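Local coordinates for VgrG protein (Vibrio cholerae, PDB 4DTD) that probably acts as a secreted effector toxin whose actin cross-linking domain covalently joins actin monomers into oligomers inside host cells, at residues 21-26 / 96-101; 29-34 / 164-169; 64-69 / 84-89. All coordinates share one frame; numbering follows the deposited sequence.

Contact 1 of 3, residues 21-26 / 96-101; sequences PKSSIG and CEMDDK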
# COMPACT_ATOMS: atom_id res chain seq x y z
N PRO A 21 -0.60 19.20 2.91
CA PRO A 21 0.08 20.28 2.17
C PRO A 21 1.11 19.83 1.12
O PRO A 21 1.05 20.32 -0.00
CB PRO A 21 0.69 21.15 3.28
CG PRO A 21 0.73 20.28 4.48
CD PRO A 21 -0.45 19.38 4.37
N LYS A 22 2.04 18.92 1.47
CA LYS A 22 3.03 18.45 0.49
C LYS A 22 3.18 16.92 0.29
O LYS A 22 3.04 16.44 -0.84
CB LYS A 22 4.38 19.21 0.58
CG LYS A 22 5.35 18.78 1.69
CD LYS A 22 6.79 18.75 1.16
CE LYS A 22 7.82 18.42 2.21
NZ LYS A 22 9.21 18.59 1.69
N SER A 23 3.49 16.17 1.37
CA SER A 23 3.68 14.72 1.26
C SER A 23 3.20 13.95 2.49
O SER A 23 3.35 14.41 3.63
CB SER A 23 5.13 14.39 0.91
OG SER A 23 6.05 15.03 1.78
N SER A 24 2.60 12.77 2.26
CA SER A 24 2.07 11.91 3.32
C SER A 24 2.83 10.59 3.49
O SER A 24 3.24 9.98 2.52
CB SER A 24 0.59 11.62 3.07
OG SER A 24 0.42 10.87 1.87
N ILE A 25 2.95 10.13 4.74
CA ILE A 25 3.55 8.84 5.11
C ILE A 25 2.53 7.97 5.86
O ILE A 25 1.94 8.42 6.84
CB ILE A 25 4.90 9.02 5.89
CG1 ILE A 25 5.55 7.66 6.25
CG2 ILE A 25 4.78 9.93 7.11
CD1 ILE A 25 6.46 7.10 5.23
N GLY A 26 2.36 6.73 5.38
CA GLY A 26 1.50 5.70 5.97
C GLY A 26 2.29 4.43 6.24
O GLY A 26 2.83 3.85 5.30
N CYS A 96 -0.11 10.70 7.71
CA CYS A 96 0.17 12.00 8.28
C CYS A 96 1.23 12.69 7.44
O CYS A 96 1.79 12.05 6.54
CB CYS A 96 0.56 11.90 9.76
SG CYS A 96 2.14 11.08 10.07
N GLU A 97 1.48 13.99 7.69
CA GLU A 97 2.52 14.73 6.98
C GLU A 97 3.86 14.14 7.39
O GLU A 97 4.02 13.78 8.55
CB GLU A 97 2.44 16.22 7.31
CG GLU A 97 1.88 17.07 6.18
CD GLU A 97 2.81 17.34 4.99
OE1 GLU A 97 2.30 17.40 3.85
OE2 GLU A 97 4.03 17.50 5.21
N MSE A 98 4.80 13.99 6.44
CA MSE A 98 6.12 13.41 6.70
C MSE A 98 6.98 14.22 7.64
O MSE A 98 7.85 13.66 8.31
CB MSE A 98 6.87 13.18 5.40
CG MSE A 98 6.18 12.20 4.46
SE MSE A 98 7.39 11.56 3.06
CE MSE A 98 8.77 10.64 4.18
N ASP A 99 6.76 15.55 7.66
CA ASP A 99 7.47 16.56 8.45
C ASP A 99 6.84 16.72 9.86
O ASP A 99 7.38 17.44 10.71
CB ASP A 99 7.43 17.92 7.69
CG ASP A 99 8.04 17.95 6.29
OD1 ASP A 99 8.07 16.88 5.61
OD2 ASP A 99 8.43 19.05 5.83
N ASP A 100 5.69 16.07 10.08
CA ASP A 100 4.97 16.14 11.34
C ASP A 100 5.57 15.14 12.33
O ASP A 100 5.10 14.01 12.44
CB ASP A 100 3.47 15.90 11.07
CG ASP A 100 2.49 16.39 12.12
OD1 ASP A 100 2.93 16.66 13.26
OD2 ASP A 100 1.28 16.43 11.82
N LYS A 101 6.63 15.54 13.03
CA LYS A 101 7.34 14.72 14.01
C LYS A 101 6.39 14.20 15.12
O LYS A 101 6.43 13.01 15.45
CB LYS A 101 8.51 15.51 14.62
CG LYS A 101 9.50 14.67 15.45
CD LYS A 101 10.57 15.54 16.14
CE LYS A 101 11.89 15.65 15.39
NZ LYS A 101 11.82 16.58 14.23
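I25 and C96 form the hydrogen-bonded pair of a short antiparallel beta ladder: I25 N donates to C96 O at 2.9 Å, and C96 N returns the bond to I25 O at 3.2 Å. S24 and E97 are the neighbouring non-hydrogen-bonded pair. Strand 84-97 then ends in a type I turn from E97 to D100, but M98 N still reaches S23 O (3.2 Å) before the chain enters helix 101-124. The tight side carries I25, C96 and M98. I25 CB sits 3.7 Å from M98 CG, while I25 CG2 approaches C96 SG more loosely, at 4.1 Å. V177 of strand 173-180 and Y362 close over I25, and helix residues A103, V104 and R107 close over C96. At the other end, around P21, K22 and D99, the contact opens toward solvent. The K22 chain lies across D99 at about a right angle, its CE beside both carboxylate oxygens, yet NZ stays 4.2 Å from OD2, beyond a salt bridge. The polar grip on this side is E97, whose chain bends at chi2 (-75°) and curls back to the other segment, bringing its carboxylate against the P21 ring. There OE1 accepts two backbone N-H groups on its syn side, from opposite faces of the carboxylate plane: K22 N at 2.8 Å, fairly straight (162°), and S23 N at 3.0 Å, more bent (138°).

Contact 2 of 3, residues 29-34 / 164-169; sequences NELAGL and QTITMT
L31 and T169, with CA atoms 5.4 Å apart, mark where the end of strand 23-30 and the irregular segment 164-169 run past each other in opposite directions, near enough to pack but without a regular ladder of backbone bonds. Side chains and one water do the joining instead. N29 points across the gap, and its ND2 donates to T169 O at 2.8 Å; the bond is bent (143° at the hydrogen), and the acceptor lies somewhat out of the amide plane. The same ND2 also makes a weak bond to E30 O, while OD1 is taken by Q173, so both ends of the amide are engaged. E30 O receives a second weak bond, from T169 OG1 at 3.3 Å. Further along, a water bridges the two backbones by donating to T165 O at 2.7 Å and to A32 O at 3.2 Å.

The apolar half faces inward. L31 and M168 lie side by side, pointing the same way; the selenomethionine chain, bent at chi2 (-48°) and again at chi3, brings CE to 3.6 Å from L31 CD2. L34 meets I166 at about a right angle, CD2 being 3.8 Å from I166 CG1. I166 CD1 extends to the backbone of G33, 3.4 Å from its carbonyl O, where the chain turns with a positive phi (108°). Helix 101-124 packs against this row: F118 touches L31 and L34, I122 touches I166, A115 touches M168, and T119 OG1 holds I166 N. This is a helix packed on beta strands, with an irregular segment leading to strand 173-180 filling the apolar seam between them.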
# COMPACT_ATOMS: atom_id res chain seq x y z
N ASN A 29 2.47 -2.63 9.93
CA ASN A 29 3.22 -3.61 10.68
C ASN A 29 2.42 -4.85 10.98
O ASN A 29 1.53 -4.79 11.84
CB ASN A 29 3.74 -3.01 11.97
CG ASN A 29 5.12 -3.45 12.39
OD1 ASN A 29 5.94 -2.62 12.74
ND2 ASN A 29 5.41 -4.75 12.33
N GLU A 30 2.73 -5.97 10.30
CA GLU A 30 2.10 -7.28 10.56
C GLU A 30 2.72 -7.78 11.86
O GLU A 30 3.93 -7.69 11.98
CB GLU A 30 2.32 -8.35 9.45
CG GLU A 30 2.60 -7.84 8.04
CD GLU A 30 3.59 -8.64 7.21
OE1 GLU A 30 3.87 -9.82 7.55
OE2 GLU A 30 4.13 -8.07 6.24
N LEU A 31 1.90 -8.21 12.83
CA LEU A 31 2.37 -8.65 14.15
C LEU A 31 2.64 -10.15 14.20
O LEU A 31 2.08 -10.92 13.41
CB LEU A 31 1.37 -8.29 15.27
CG LEU A 31 0.91 -6.86 15.38
CD1 LEU A 31 -0.02 -6.69 16.56
CD2 LEU A 31 2.08 -5.89 15.43
N ALA A 32 3.48 -10.56 15.16
CA ALA A 32 3.78 -11.97 15.40
C ALA A 32 3.45 -12.25 16.83
O ALA A 32 3.64 -11.39 17.70
CB ALA A 32 5.25 -12.28 15.11
N GLY A 33 2.98 -13.47 17.06
CA GLY A 33 2.64 -13.89 18.41
C GLY A 33 1.16 -14.02 18.66
O GLY A 33 0.75 -14.49 19.72
N LEU A 34 0.33 -13.60 17.68
CA LEU A 34 -1.11 -13.70 17.84
C LEU A 34 -1.82 -13.69 16.53
O LEU A 34 -1.22 -13.37 15.50
CB LEU A 34 -1.70 -12.66 18.84
CG LEU A 34 -1.46 -11.15 18.57
CD1 LEU A 34 -2.28 -10.67 17.42
CD2 LEU A 34 -1.87 -10.33 19.78
N GLN A 164 3.72 -15.41 25.26
CA GLN A 164 4.27 -14.48 24.28
C GLN A 164 4.25 -13.02 24.67
O GLN A 164 3.23 -12.50 25.17
CB GLN A 164 3.54 -14.61 22.93
CG GLN A 164 3.76 -15.93 22.23
CD GLN A 164 2.64 -16.89 22.45
OE1 GLN A 164 2.10 -17.02 23.56
NE2 GLN A 164 2.32 -17.65 21.42
N THR A 165 5.37 -12.33 24.35
CA THR A 165 5.45 -10.89 24.46
C THR A 165 5.15 -10.46 23.03
O THR A 165 5.81 -10.93 22.10
CB THR A 165 6.83 -10.39 24.94
OG1 THR A 165 6.95 -10.68 26.34
CG2 THR A 165 7.01 -8.86 24.74
N ILE A 166 4.11 -9.65 22.86
CA ILE A 166 3.73 -9.20 21.54
C ILE A 166 4.64 -8.08 21.15
O ILE A 166 4.86 -7.14 21.91
CB ILE A 166 2.21 -8.88 21.42
CG1 ILE A 166 1.32 -10.11 21.77
CG2 ILE A 166 1.84 -8.25 20.06
CD1 ILE A 166 1.61 -11.41 21.01
N THR A 167 5.18 -8.18 19.95
CA THR A 167 6.12 -7.20 19.46
C THR A 167 5.77 -6.73 18.03
O THR A 167 5.03 -7.41 17.32
CB THR A 167 7.50 -7.91 19.58
OG1 THR A 167 8.42 -7.15 20.36
CG2 THR A 167 8.06 -8.42 18.25
N MSE A 168 6.34 -5.57 17.63
CA MSE A 168 6.31 -5.00 16.29
C MSE A 168 7.29 -5.86 15.48
O MSE A 168 8.49 -5.75 15.67
CB MSE A 168 6.80 -3.52 16.30
CG MSE A 168 5.83 -2.52 16.93
SE MSE A 168 3.98 -2.73 16.28
CE MSE A 168 3.19 -3.48 17.83
N THR A 169 6.78 -6.77 14.67
CA THR A 169 7.63 -7.67 13.87
C THR A 169 8.41 -6.87 12.81
O THR A 169 7.79 -6.17 12.00
CB THR A 169 6.75 -8.77 13.22
OG1 THR A 169 5.80 -9.22 14.17
CG2 THR A 169 7.54 -9.94 12.74
O HOH W 1 5.53 -12.66 20.01

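Contact 3 of 3, residues 64-69 / 84-89; sequences MNQGSY and WQTHTV
A beta hairpin with a long, irregular connection sets M64-Y69 antiparallel to W84-V89, the strand axes 4.4 Å apart at closest approach. T86 holds its middle. T86 O takes Q66 N at 2.7 Å in a nearly straight bond, and G67 O is gripped twice by the same threonine: by T86 N at 2.8 Å, almost in line with the carbonyl bond, and by T86 OG1 at 2.9 Å from above the carbonyl plane. With OG1 set between the backbone N and the carbonyl carbon (chi1 66°), the methyl CG2 is left anti to the carbonyl carbon, at the edge of the Y69 ring, 3.6 Å from CD1.

At one end T88 pairs with both M64 N and M64 O: its OG1 accepts from M64 N and its N donates to M64 O, each at 2.9 Å. At the other, Y69 N bonds W84 O at 2.7 Å, and the two aromatic side chains leave side by side, touching through their CB atoms. The Y69 hydroxyl is held by H127 and R71, while the W84 ring packs edge-to-face with Y81.

H87 crosses N65 at a slant on the face they share, its ring turned 69° from the N65 amide, with a bound glycerol close by. The N65 amide also approaches that of Q85, but the modelled bond is too short to trust. N65 OD1 accepts from G67 N at 2.9 Å, closing an Asx turn from N65 to G67, whose phi is positive, within an antiparallel beta hairpin.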
# COMPACT_ATOMS: atom_id res chain seq x y z
N MSE A 64 -2.94 -12.00 6.82
CA MSE A 64 -2.79 -13.29 6.19
C MSE A 64 -3.73 -14.35 6.79
O MSE A 64 -3.71 -14.57 8.01
CB MSE A 64 -1.34 -13.72 6.35
CG MSE A 64 -1.08 -15.11 5.86
SE MSE A 64 0.24 -15.06 4.47
CE MSE A 64 1.84 -14.42 5.63
N ASN A 65 -4.50 -15.03 5.94
CA ASN A 65 -5.39 -16.10 6.39
C ASN A 65 -4.53 -17.27 6.89
O ASN A 65 -3.60 -17.70 6.21
CB ASN A 65 -6.37 -16.50 5.27
CG ASN A 65 -7.41 -17.50 5.68
OD1 ASN A 65 -7.11 -18.61 6.11
ND2 ASN A 65 -8.67 -17.19 5.45
N GLN A 66 -4.77 -17.72 8.13
CA GLN A 66 -3.97 -18.77 8.74
C GLN A 66 -4.71 -20.09 8.83
O GLN A 66 -4.21 -21.03 9.44
CB GLN A 66 -3.45 -18.34 10.13
CG GLN A 66 -2.53 -17.12 10.11
CD GLN A 66 -1.20 -17.44 9.49
OE1 GLN A 66 -1.04 -17.40 8.27
NE2 GLN A 66 -0.22 -17.75 10.30
N GLY A 67 -5.86 -20.17 8.17
CA GLY A 67 -6.72 -21.33 8.15
C GLY A 67 -7.99 -21.08 8.94
O GLY A 67 -8.16 -20.01 9.54
N SER A 68 -8.89 -22.07 8.95
CA SER A 68 -10.16 -21.96 9.67
C SER A 68 -9.97 -21.92 11.18
O SER A 68 -8.96 -22.42 11.69
CB SER A 68 -11.15 -23.04 9.21
OG SER A 68 -11.78 -22.71 7.98
N TYR A 69 -10.87 -21.24 11.89
CA TYR A 69 -10.80 -21.13 13.34
C TYR A 69 -11.51 -22.29 14.03
O TYR A 69 -12.66 -22.61 13.71
CB TYR A 69 -11.33 -19.78 13.83
CG TYR A 69 -11.36 -19.61 15.35
CD1 TYR A 69 -10.18 -19.54 16.08
CD2 TYR A 69 -12.57 -19.44 16.03
CE1 TYR A 69 -10.20 -19.33 17.47
CE2 TYR A 69 -12.59 -19.23 17.41
CZ TYR A 69 -11.41 -19.19 18.13
OH TYR A 69 -11.46 -18.95 19.48
N TRP A 84 -15.63 -19.41 10.91
CA TRP A 84 -14.69 -18.38 11.29
C TRP A 84 -13.31 -18.75 10.77
O TRP A 84 -12.94 -19.92 10.75
CB TRP A 84 -14.68 -18.16 12.82
CG TRP A 84 -15.80 -17.29 13.32
CD1 TRP A 84 -17.11 -17.31 12.92
CD2 TRP A 84 -15.71 -16.31 14.38
NE1 TRP A 84 -17.83 -16.36 13.62
CE2 TRP A 84 -16.99 -15.72 14.51
CE3 TRP A 84 -14.67 -15.87 15.21
CZ2 TRP A 84 -17.25 -14.72 15.44
CZ3 TRP A 84 -14.92 -14.87 16.12
CH2 TRP A 84 -16.20 -14.30 16.23
N GLN A 85 -12.58 -17.76 10.29
CA GLN A 85 -11.22 -17.90 9.77
C GLN A 85 -10.26 -17.23 10.75
O GLN A 85 -10.64 -16.23 11.36
CB GLN A 85 -11.09 -17.15 8.42
CG GLN A 85 -12.08 -17.56 7.32
CD GLN A 85 -11.58 -18.80 6.69
OE1 GLN A 85 -10.53 -18.80 6.08
NE2 GLN A 85 -12.26 -19.89 6.92
N THR A 86 -9.02 -17.72 10.86
CA THR A 86 -7.97 -17.06 11.67
C THR A 86 -7.08 -16.28 10.70
O THR A 86 -6.84 -16.72 9.57
CB THR A 86 -7.09 -18.05 12.44
OG1 THR A 86 -6.35 -18.81 11.51
CG2 THR A 86 -7.87 -18.97 13.34
N HIS A 87 -6.57 -15.13 11.14
CA HIS A 87 -5.69 -14.30 10.33
C HIS A 87 -4.63 -13.70 11.19
O HIS A 87 -4.84 -13.56 12.38
CB HIS A 87 -6.47 -13.14 9.68
CG HIS A 87 -7.52 -13.54 8.70
ND1 HIS A 87 -7.29 -13.48 7.33
CD2 HIS A 87 -8.79 -13.92 8.91
CE1 HIS A 87 -8.42 -13.88 6.77
NE2 HIS A 87 -9.35 -14.15 7.68
N THR A 88 -3.51 -13.26 10.59
CA THR A 88 -2.48 -12.51 11.30
C THR A 88 -3.08 -11.08 11.43
O THR A 88 -4.03 -10.73 10.70
CB THR A 88 -1.12 -12.48 10.52
OG1 THR A 88 -1.33 -11.92 9.23
CG2 THR A 88 -0.49 -13.86 10.37
N VAL A 89 -2.56 -10.29 12.37
CA VAL A 89 -2.99 -8.94 12.61
C VAL A 89 -2.00 -7.96 12.01
O VAL A 89 -0.79 -8.09 12.18
CB VAL A 89 -3.23 -8.68 14.13
CG1 VAL A 89 -3.53 -7.19 14.43
CG2 VAL A 89 -4.34 -9.57 14.66

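In the fold
All three contacts share a framework of neighbouring strands. Contacts 1 and 3 lie on the two ends of strand 84-97, their centres about 33 Å apart on opposite sides of the chain's centre, while contacts 1 and 2 use the two ends of strand 23-30. Contacts 2 and 3 touch directly: L31 N probably bonds V89 O (2.8 Å), and L34 packs on V89. Contact 1, with five of nine touching residues buried, combines a short ladder with a carboxylate gripping backbone N-H groups; contact 2 sets its apolar side on helix 101-124 and adds a side-chain amide and water; contact 3, the most surface-lying with four of eleven exposed, is chiefly backbone and threonine hydrogen bonding.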